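Side-chain contacts in thioesterase domain protein YiiD (Shewanella oneidensis, PDB 1T82), which is probably an acyl-group-handling enzyme, a putative thioesterase or acyltransferase of the HotDog clan, whose exact substrate and reaction remain unestablished: residues G75-Q80 with A127-E132; D12-R17 with Q81-V86. All blocks are in the same frame, centred on the assembly; numbering follows the deposited sequence.

Contact 1: G75-Q80 with A127-E132; sequences GMVWLQ and AKVKLE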
ATOM      1  N   GLY B  75     -11.253   1.608   7.846  1.00  6.68           N
ATOM      2  CA  GLY B  75     -11.779   1.453   9.192  1.00  7.67           C
ATOM      3  C   GLY B  75     -12.729   2.557   9.604  1.00  7.01           C
ATOM      4  O   GLY B  75     -13.702   2.312  10.322  1.00  7.10           O
HETATM    5  N   MSE B  76     -12.457   3.780   9.159  1.00  7.70           N
HETATM    6  CA  MSE B  76     -13.334   4.889   9.499  1.00  6.83           C
HETATM    7  C   MSE B  76     -14.695   4.705   8.836  1.00  6.71           C
HETATM    8  O   MSE B  76     -15.725   4.924   9.470  1.00  5.07           O
HETATM    9  CB  MSE B  76     -12.726   6.228   9.069  1.00  9.92           C
HETATM   10  CG  MSE B  76     -13.640   7.421   9.345  1.00 10.73           C
HETATM   11 SE   MSE B  76     -14.183   7.553  11.203  1.00 19.58          SE
HETATM   12  CE  MSE B  76     -12.914   8.896  11.782  1.00 12.06           C
ATOM     13  N   VAL B  77     -14.709   4.306   7.565  1.00  6.93           N
ATOM     14  CA  VAL B  77     -15.986   4.104   6.889  1.00  6.59           C
ATOM     15  C   VAL B  77     -16.745   2.990   7.594  1.00  6.88           C
ATOM     16  O   VAL B  77     -17.952   3.093   7.826  1.00  7.43           O
ATOM     17  CB  VAL B  77     -15.814   3.710   5.409  1.00  4.36           C
ATOM     18  CG1 VAL B  77     -17.189   3.583   4.748  1.00  8.92           C
ATOM     19  CG2 VAL B  77     -14.973   4.748   4.687  1.00  5.39           C
ATOM     20  N   TRP B  78     -16.028   1.924   7.928  1.00  7.07           N
ATOM     21  CA  TRP B  78     -16.620   0.781   8.616  1.00  7.13           C
ATOM     22  C   TRP B  78     -17.268   1.228   9.927  1.00  6.21           C
ATOM     23  O   TRP B  78     -18.409   0.867  10.220  1.00  7.16           O
ATOM     24  CB  TRP B  78     -15.537  -0.262   8.898  1.00  8.42           C
ATOM     25  CG  TRP B  78     -16.035  -1.528   9.514  1.00  9.91           C
ATOM     26  CD1 TRP B  78     -16.513  -2.625   8.863  1.00 10.77           C
ATOM     27  CD2 TRP B  78     -16.078  -1.838  10.912  1.00  9.41           C
ATOM     28  NE1 TRP B  78     -16.847  -3.608   9.769  1.00 11.09           N
ATOM     29  CE2 TRP B  78     -16.589  -3.149  11.032  1.00 10.34           C
ATOM     30  CE3 TRP B  78     -15.733  -1.136  12.072  1.00 10.27           C
ATOM     31  CZ2 TRP B  78     -16.762  -3.773  12.273  1.00 10.25           C
ATOM     32  CZ3 TRP B  78     -15.905  -1.755  13.304  1.00 11.86           C
ATOM     33  CH2 TRP B  78     -16.414  -3.060  13.392  1.00 11.43           C
ATOM     34  N   LEU B  79     -16.538   2.017  10.710  1.00  6.20           N
ATOM     35  CA  LEU B  79     -17.041   2.511  11.990  1.00  7.47           C
ATOM     36  C   LEU B  79     -18.308   3.328  11.827  1.00  7.32           C
ATOM     37  O   LEU B  79     -19.270   3.147  12.575  1.00  7.29           O
ATOM     38  CB  LEU B  79     -15.979   3.368  12.684  1.00  6.49           C
ATOM     39  CG  LEU B  79     -14.820   2.618  13.350  1.00  7.86           C
ATOM     40  CD1 LEU B  79     -13.706   3.589  13.693  1.00  9.45           C
ATOM     41  CD2 LEU B  79     -15.324   1.915  14.605  1.00 11.71           C
ATOM     42  N   GLN B  80     -18.312   4.233  10.853  1.00  6.85           N
ATOM     43  CA  GLN B  80     -19.483   5.067  10.625  1.00  8.32           C
ATOM     44  C   GLN B  80     -20.680   4.210  10.225  1.00  9.12           C
ATOM     45  O   GLN B  80     -21.812   4.506  10.606  1.00  9.80           O
ATOM     46  CB  GLN B  80     -19.185   6.117   9.552  1.00  8.87           C
ATOM     47  CG  GLN B  80     -18.140   7.159   9.965  1.00  9.60           C
ATOM     48  CD  GLN B  80     -18.528   7.938  11.212  1.00  9.10           C
ATOM     49  OE1 GLN B  80     -19.710   8.156  11.480  1.00  9.48           O
ATOM     50  NE2 GLN B  80     -17.529   8.378  11.972  1.00 10.08           N
ATOM     51  N   ALA B 127     -22.520   4.392  -2.005  1.00 16.23           N
ATOM     52  CA  ALA B 127     -22.145   5.689  -1.446  1.00 15.23           C
ATOM     53  C   ALA B 127     -20.643   5.913  -1.608  1.00 14.77           C
ATOM     54  O   ALA B 127     -19.852   4.995  -1.401  1.00 14.56           O
ATOM     55  CB  ALA B 127     -22.527   5.755   0.030  1.00 16.03           C
ATOM     56  N   LYS B 128     -20.263   7.133  -1.978  1.00 13.43           N
ATOM     57  CA  LYS B 128     -18.858   7.484  -2.168  1.00 14.54           C
ATOM     58  C   LYS B 128     -18.352   8.282  -0.971  1.00 13.70           C
ATOM     59  O   LYS B 128     -19.014   9.212  -0.512  1.00 14.18           O
ATOM     60  CB  LYS B 128     -18.689   8.311  -3.446  1.00 16.22           C
ATOM     61  CG  LYS B 128     -19.048   7.560  -4.720  1.00 21.42           C
ATOM     62  CD  LYS B 128     -19.070   8.490  -5.925  1.00 25.40           C
ATOM     63  CE  LYS B 128     -19.520   7.756  -7.177  1.00 27.60           C
ATOM     64  NZ  LYS B 128     -19.719   8.683  -8.330  1.00 28.70           N
ATOM     65  N   VAL B 129     -17.175   7.919  -0.471  1.00 13.09           N
ATOM     66  CA  VAL B 129     -16.597   8.603   0.679  1.00 12.06           C
ATOM     67  C   VAL B 129     -15.146   8.990   0.416  1.00 11.80           C
ATOM     68  O   VAL B 129     -14.292   8.124   0.229  1.00 11.93           O
ATOM     69  CB  VAL B 129     -16.630   7.709   1.938  1.00 12.00           C
ATOM     70  CG1 VAL B 129     -16.137   8.494   3.145  1.00 13.47           C
ATOM     71  CG2 VAL B 129     -18.040   7.192   2.174  1.00 12.93           C
ATOM     72  N   LYS B 130     -14.873  10.289   0.394  1.00 11.62           N
ATOM     73  CA  LYS B 130     -13.514  10.766   0.169  1.00 12.24           C
ATOM     74  C   LYS B 130     -12.902  11.054   1.536  1.00 11.42           C
ATOM     75  O   LYS B 130     -13.411  11.887   2.284  1.00 12.44           O
ATOM     76  CB  LYS B 130     -13.522  12.047  -0.671  1.00 17.22           C
ATOM     77  CG  LYS B 130     -12.338  12.146  -1.624  1.00 20.16           C
ATOM     78  CD  LYS B 130     -11.973  13.589  -1.967  1.00 22.63           C
ATOM     79  CE  LYS B 130     -13.125  14.347  -2.604  1.00 22.46           C
ATOM     80  NZ  LYS B 130     -12.723  15.745  -2.953  1.00 19.96           N
ATOM     81  N   LEU B 131     -11.816  10.359   1.865  1.00  7.37           N
ATOM     82  CA  LEU B 131     -11.161  10.557   3.148  1.00  6.10           C
ATOM     83  C   LEU B 131      -9.706  10.968   3.022  1.00  6.27           C
ATOM     84  O   LEU B 131      -9.018  10.618   2.061  1.00  8.87           O
ATOM     85  CB  LEU B 131     -11.228   9.280   3.990  1.00  7.15           C
ATOM     86  CG  LEU B 131     -12.600   8.768   4.419  1.00  6.31           C
ATOM     87  CD1 LEU B 131     -12.436   7.495   5.241  1.00  6.22           C
ATOM     88  CD2 LEU B 131     -13.306   9.836   5.241  1.00  6.01           C
ATOM     89  N   GLU B 132      -9.245  11.713   4.015  1.00  5.10           N
ATOM     90  CA  GLU B 132      -7.864  12.157   4.060  1.00  6.56           C
ATOM     91  C   GLU B 132      -7.241  11.513   5.286  1.00  6.86           C
ATOM     92  O   GLU B 132      -7.766  11.638   6.388  1.00  7.86           O
ATOM     93  CB  GLU B 132      -7.798  13.671   4.196  1.00  7.46           C
ATOM     94  CG  GLU B 132      -6.395  14.219   4.219  1.00  9.77           C
ATOM     95  CD  GLU B 132      -6.380  15.730   4.265  1.00 11.78           C
ATOM     96  OE1 GLU B 132      -6.720  16.292   5.326  1.00 10.52           O
ATOM     97  OE2 GLU B 132      -6.050  16.345   3.232  1.00 11.00           O
TER

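Contact 2: D12-R17 with Q81-V86; sequences DELLNR and QQLLNV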
ATOM      1  N   ASP B  12     -14.653   1.069  23.042  1.00 20.03           N
ATOM      2  CA  ASP B  12     -13.871  -0.166  23.125  1.00 18.80           C
ATOM      3  C   ASP B  12     -14.471  -1.319  22.329  1.00 17.94           C
ATOM      4  O   ASP B  12     -13.756  -2.037  21.629  1.00 16.05           O
ATOM      5  CB  ASP B  12     -13.689  -0.604  24.582  1.00 23.00           C
ATOM      6  CG  ASP B  12     -12.730   0.290  25.347  1.00 26.94           C
ATOM      7  OD1 ASP B  12     -11.638   0.593  24.814  1.00 27.65           O
ATOM      8  OD2 ASP B  12     -13.059   0.677  26.489  1.00 29.04           O
ATOM      9  N   GLU B  13     -15.782  -1.503  22.443  1.00 17.07           N
ATOM     10  CA  GLU B  13     -16.457  -2.577  21.731  1.00 18.46           C
ATOM     11  C   GLU B  13     -16.226  -2.513  20.222  1.00 16.00           C
ATOM     12  O   GLU B  13     -15.830  -3.503  19.609  1.00 15.81           O
ATOM     13  CB  GLU B  13     -17.957  -2.549  22.040  1.00 19.96           C
ATOM     14  CG  GLU B  13     -18.291  -2.877  23.494  1.00 25.30           C
ATOM     15  CD  GLU B  13     -17.943  -1.757  24.463  1.00 27.31           C
ATOM     16  OE1 GLU B  13     -17.884  -2.029  25.683  1.00 30.82           O
ATOM     17  OE2 GLU B  13     -17.742  -0.607  24.014  1.00 27.33           O
ATOM     18  N   LEU B  14     -16.470  -1.350  19.624  1.00 15.99           N
ATOM     19  CA  LEU B  14     -16.285  -1.183  18.186  1.00 15.55           C
ATOM     20  C   LEU B  14     -14.829  -1.284  17.749  1.00 13.71           C
ATOM     21  O   LEU B  14     -14.528  -1.908  16.735  1.00 12.52           O
ATOM     22  CB  LEU B  14     -16.862   0.158  17.717  1.00 17.31           C
ATOM     23  CG  LEU B  14     -18.375   0.217  17.501  1.00 19.87           C
ATOM     24  CD1 LEU B  14     -18.778   1.633  17.128  1.00 20.88           C
ATOM     25  CD2 LEU B  14     -18.777  -0.760  16.403  1.00 21.42           C
ATOM     26  N   LEU B  15     -13.926  -0.671  18.508  1.00 11.76           N
ATOM     27  CA  LEU B  15     -12.510  -0.711  18.157  1.00 13.35           C
ATOM     28  C   LEU B  15     -11.960  -2.129  18.203  1.00 13.30           C
ATOM     29  O   LEU B  15     -11.147  -2.512  17.362  1.00 13.29           O
ATOM     30  CB  LEU B  15     -11.703   0.203  19.082  1.00 13.09           C
ATOM     31  CG  LEU B  15     -12.035   1.694  18.943  1.00 15.38           C
ATOM     32  CD1 LEU B  15     -11.321   2.482  20.018  1.00 18.52           C
ATOM     33  CD2 LEU B  15     -11.645   2.182  17.554  1.00 17.21           C
ATOM     34  N   ASN B  16     -12.388  -2.908  19.190  1.00 13.57           N
ATOM     35  CA  ASN B  16     -11.932  -4.288  19.288  1.00 13.07           C
ATOM     36  C   ASN B  16     -12.495  -5.082  18.118  1.00 13.15           C
ATOM     37  O   ASN B  16     -11.816  -5.933  17.546  1.00 10.62           O
ATOM     38  CB  ASN B  16     -12.379  -4.911  20.614  1.00 13.85           C
ATOM     39  CG  ASN B  16     -11.472  -4.531  21.764  1.00 14.82           C
ATOM     40  OD1 ASN B  16     -11.913  -3.972  22.769  1.00 19.28           O
ATOM     41  ND2 ASN B  16     -10.188  -4.835  21.619  1.00 15.86           N
ATOM     42  N   ARG B  17     -13.743  -4.785  17.766  1.00 12.91           N
ATOM     43  CA  ARG B  17     -14.422  -5.444  16.658  1.00 14.24           C
ATOM     44  C   ARG B  17     -13.689  -5.131  15.361  1.00 12.41           C
ATOM     45  O   ARG B  17     -13.507  -5.999  14.510  1.00 12.45           O
ATOM     46  CB  ARG B  17     -15.867  -4.942  16.555  1.00 16.49           C
ATOM     47  CG  ARG B  17     -16.687  -5.611  15.465  1.00 22.26           C
ATOM     48  CD  ARG B  17     -17.567  -6.710  16.032  1.00 25.72           C
ATOM     49  NE  ARG B  17     -18.565  -6.180  16.956  1.00 27.39           N
ATOM     50  CZ  ARG B  17     -19.537  -5.342  16.609  1.00 28.94           C
ATOM     51  NH1 ARG B  17     -20.402  -4.912  17.520  1.00 30.54           N
ATOM     52  NH2 ARG B  17     -19.648  -4.938  15.351  1.00 29.23           N
ATOM     53  N   GLN B  81     -20.434   3.145   9.463  1.00 10.25           N
ATOM     54  CA  GLN B  81     -21.517   2.259   9.053  1.00  9.95           C
ATOM     55  C   GLN B  81     -22.056   1.514  10.267  1.00  9.98           C
ATOM     56  O   GLN B  81     -23.262   1.323  10.399  1.00 10.41           O
ATOM     57  CB  GLN B  81     -21.035   1.265   7.993  1.00  9.49           C
ATOM     58  CG  GLN B  81     -20.661   1.934   6.685  1.00 11.00           C
ATOM     59  CD  GLN B  81     -20.359   0.950   5.576  1.00 11.15           C
ATOM     60  OE1 GLN B  81     -20.328  -0.263   5.788  1.00 15.86           O
ATOM     61  NE2 GLN B  81     -20.127   1.473   4.382  1.00 11.94           N
ATOM     62  N   GLN B  82     -21.163   1.098  11.157  1.00  9.62           N
ATOM     63  CA  GLN B  82     -21.591   0.392  12.357  1.00 10.43           C
ATOM     64  C   GLN B  82     -22.472   1.296  13.211  1.00 10.66           C
ATOM     65  O   GLN B  82     -23.482   0.853  13.756  1.00 11.18           O
ATOM     66  CB  GLN B  82     -20.379  -0.061  13.174  1.00 11.20           C
ATOM     67  CG  GLN B  82     -19.528  -1.119  12.494  1.00 16.60           C
ATOM     68  CD  GLN B  82     -20.260  -2.438  12.334  1.00 20.81           C
ATOM     69  OE1 GLN B  82     -20.732  -3.020  13.312  1.00 25.08           O
ATOM     70  NE2 GLN B  82     -20.346  -2.922  11.102  1.00 23.34           N
ATOM     71  N   LEU B  83     -22.092   2.567  13.325  1.00 10.83           N
ATOM     72  CA  LEU B  83     -22.859   3.517  14.127  1.00 12.05           C
ATOM     73  C   LEU B  83     -24.288   3.708  13.623  1.00 14.00           C
ATOM     74  O   LEU B  83     -25.204   3.938  14.415  1.00 14.56           O
ATOM     75  CB  LEU B  83     -22.133   4.868  14.184  1.00 12.26           C
ATOM     76  CG  LEU B  83     -20.827   4.876  14.992  1.00 13.11           C
ATOM     77  CD1 LEU B  83     -20.145   6.235  14.870  1.00 13.93           C
ATOM     78  CD2 LEU B  83     -21.130   4.554  16.447  1.00 15.05           C
ATOM     79  N   LEU B  84     -24.476   3.605  12.310  1.00 15.15           N
ATOM     80  CA  LEU B  84     -25.798   3.763  11.700  1.00 15.07           C
ATOM     81  C   LEU B  84     -26.494   2.421  11.522  1.00 16.61           C
ATOM     82  O   LEU B  84     -27.661   2.361  11.129  1.00 15.90           O
ATOM     83  CB  LEU B  84     -25.668   4.435  10.334  1.00 16.94           C
ATOM     84  CG  LEU B  84     -25.262   5.904  10.315  1.00 17.89           C
ATOM     85  CD1 LEU B  84     -25.086   6.361   8.880  1.00 20.59           C
ATOM     86  CD2 LEU B  84     -26.326   6.737  11.019  1.00 20.15           C
ATOM     87  N   ASN B  85     -25.762   1.351  11.807  1.00 16.14           N
ATOM     88  CA  ASN B  85     -26.273  -0.004  11.675  1.00 18.96           C
ATOM     89  C   ASN B  85     -26.643  -0.283  10.222  1.00 19.56           C
ATOM     90  O   ASN B  85     -27.723  -0.799   9.929  1.00 19.50           O
ATOM     91  CB  ASN B  85     -27.495  -0.212  12.576  1.00 20.37           C
ATOM     92  CG  ASN B  85     -27.927  -1.667  12.645  1.00 23.77           C
ATOM     93  OD1 ASN B  85     -28.954  -1.993  13.245  1.00 27.67           O
ATOM     94  ND2 ASN B  85     -27.142  -2.551  12.035  1.00 25.17           N
ATOM     95  N   VAL B  86     -25.744   0.076   9.311  1.00 19.77           N
ATOM     96  CA  VAL B  86     -25.969  -0.148   7.889  1.00 21.44           C
ATOM     97  C   VAL B  86     -24.896  -1.076   7.341  1.00 22.46           C
ATOM     98  O   VAL B  86     -23.739  -1.010   7.749  1.00 21.63           O
ATOM     99  CB  VAL B  86     -25.941   1.179   7.091  1.00 22.69           C
ATOM    100  CG1 VAL B  86     -27.073   2.080   7.544  1.00 24.40           C
ATOM    101  CG2 VAL B  86     -24.604   1.878   7.271  1.00 22.55           C
TER

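Contact 1: G75-Q80 with A127-E132
Val77 of the helix and Leu131 of the strand carry most of this contact, with Val129 and selenomethionine 76 (Met76) beside them. The closest approach is between methyls: CG2 of Val77 lies 3.8 Å from CD1 of Leu131. Both side chains leave their backbones toward the other segment, and they meet at a slant. The torsion of Val77 decides which branch is used: CG1 stands anti to the backbone N (chi1 -177°), which leaves CG2, anti to the carbonyl carbon, as the methyl that reaches the strand. That same CG2 also faces CG1 of Val129 at 4.2 Å and therefore spans two successive inward-facing positions of the strand. Leu131 is shared in a similar way, because its CD1 also rests 4.0 Å from CB of Met76. Met76 contributes little beyond that CB; its chain bends at chi2 and chi3, and the selenium end leads away from the strand, the side chain packing on Phe39 and Trp113. No hydrogen bond joins the segments, and all four touching residues are buried, so the evidence points to purely apolar packing. The segment axes come within 10.3 Å, and their N-to-C directions differ by 129°, an oblique crossing. On the sheet side, backbone hydrogen bonds tie Val129 to Tyr149 and Leu131 to Gly147, fixing the strand from which the two side chains rise. A long central helix lying against the inner face of a curved antiparallel sheet in this way is the defining layout of the hotdog fold.

Contact 2: D12-R17 with Q81-V86
Gln82 reaches across to Leu14 and Arg17 of helix 12-25 with successive parts of its side chain, the inner part apolar and the tip polar. Its CB, directed toward the opposing helix, lies 3.7 Å from CD2 of Leu14. The next carbon, CG, is set anti to the carbonyl carbon and beside the backbone N (chi1 -67°), and it stays alongside the same methyl, 4.0 Å from Leu14 CD2. The chain then bends at chi2, turning the amide off the leucine, and CD comes to 4.0 Å from NH2 of Arg17. At the tip, OE1 accepts a hydrogen bond from Arg17 NH2 at 3.0 Å. The bond is weak, with an N-H...O angle of 133°, although OE1 sits in plane at the edge of the guanidinium; the amide and guanidinium planes are 81° apart, nearly perpendicular. In the hotdog fold helix 62-84 is the long helix wrapped by the sheet, and here the N-terminal helix 12-25 packs against its C-terminal end, near the surface. That end closes with a Schellman motif: Asn85 takes positive phi, and the backbone N atoms of Asn85 and Val86 bond back to the carbonyl oxygens of Gln82 and Gln81, respectively. Leu83, one position beyond Gln82, brings CD2 to 3.8 Å from CD1 of Leu14, so the two methyls of that leucine are divided between neighbouring residues of the other helix. The side chain of Leu83 also packs on Phe39 of strand 35-40.

Helix 62-84 is common to both contacts, whose centres are about 13 Å apart. Contact 1 sets its 75-80 part on strand 127-137 of the antiparallel sheet, and contact 2 sets its last turn against helix 12-25. Along the chain the order is 12-17, 75-80, 81-86, 127-132, so the segments alternate. The two also touch directly: Trp78 CH2 lies 3.3 Å from Arg17 CG, and Leu79 CD2 lies 3.9 Å from Leu14 CB. The same helix is thus packed on the sheet through a buried, apolar interface and on the N-terminal helix through a more exposed, partly polar one, joining early and late parts of the chain.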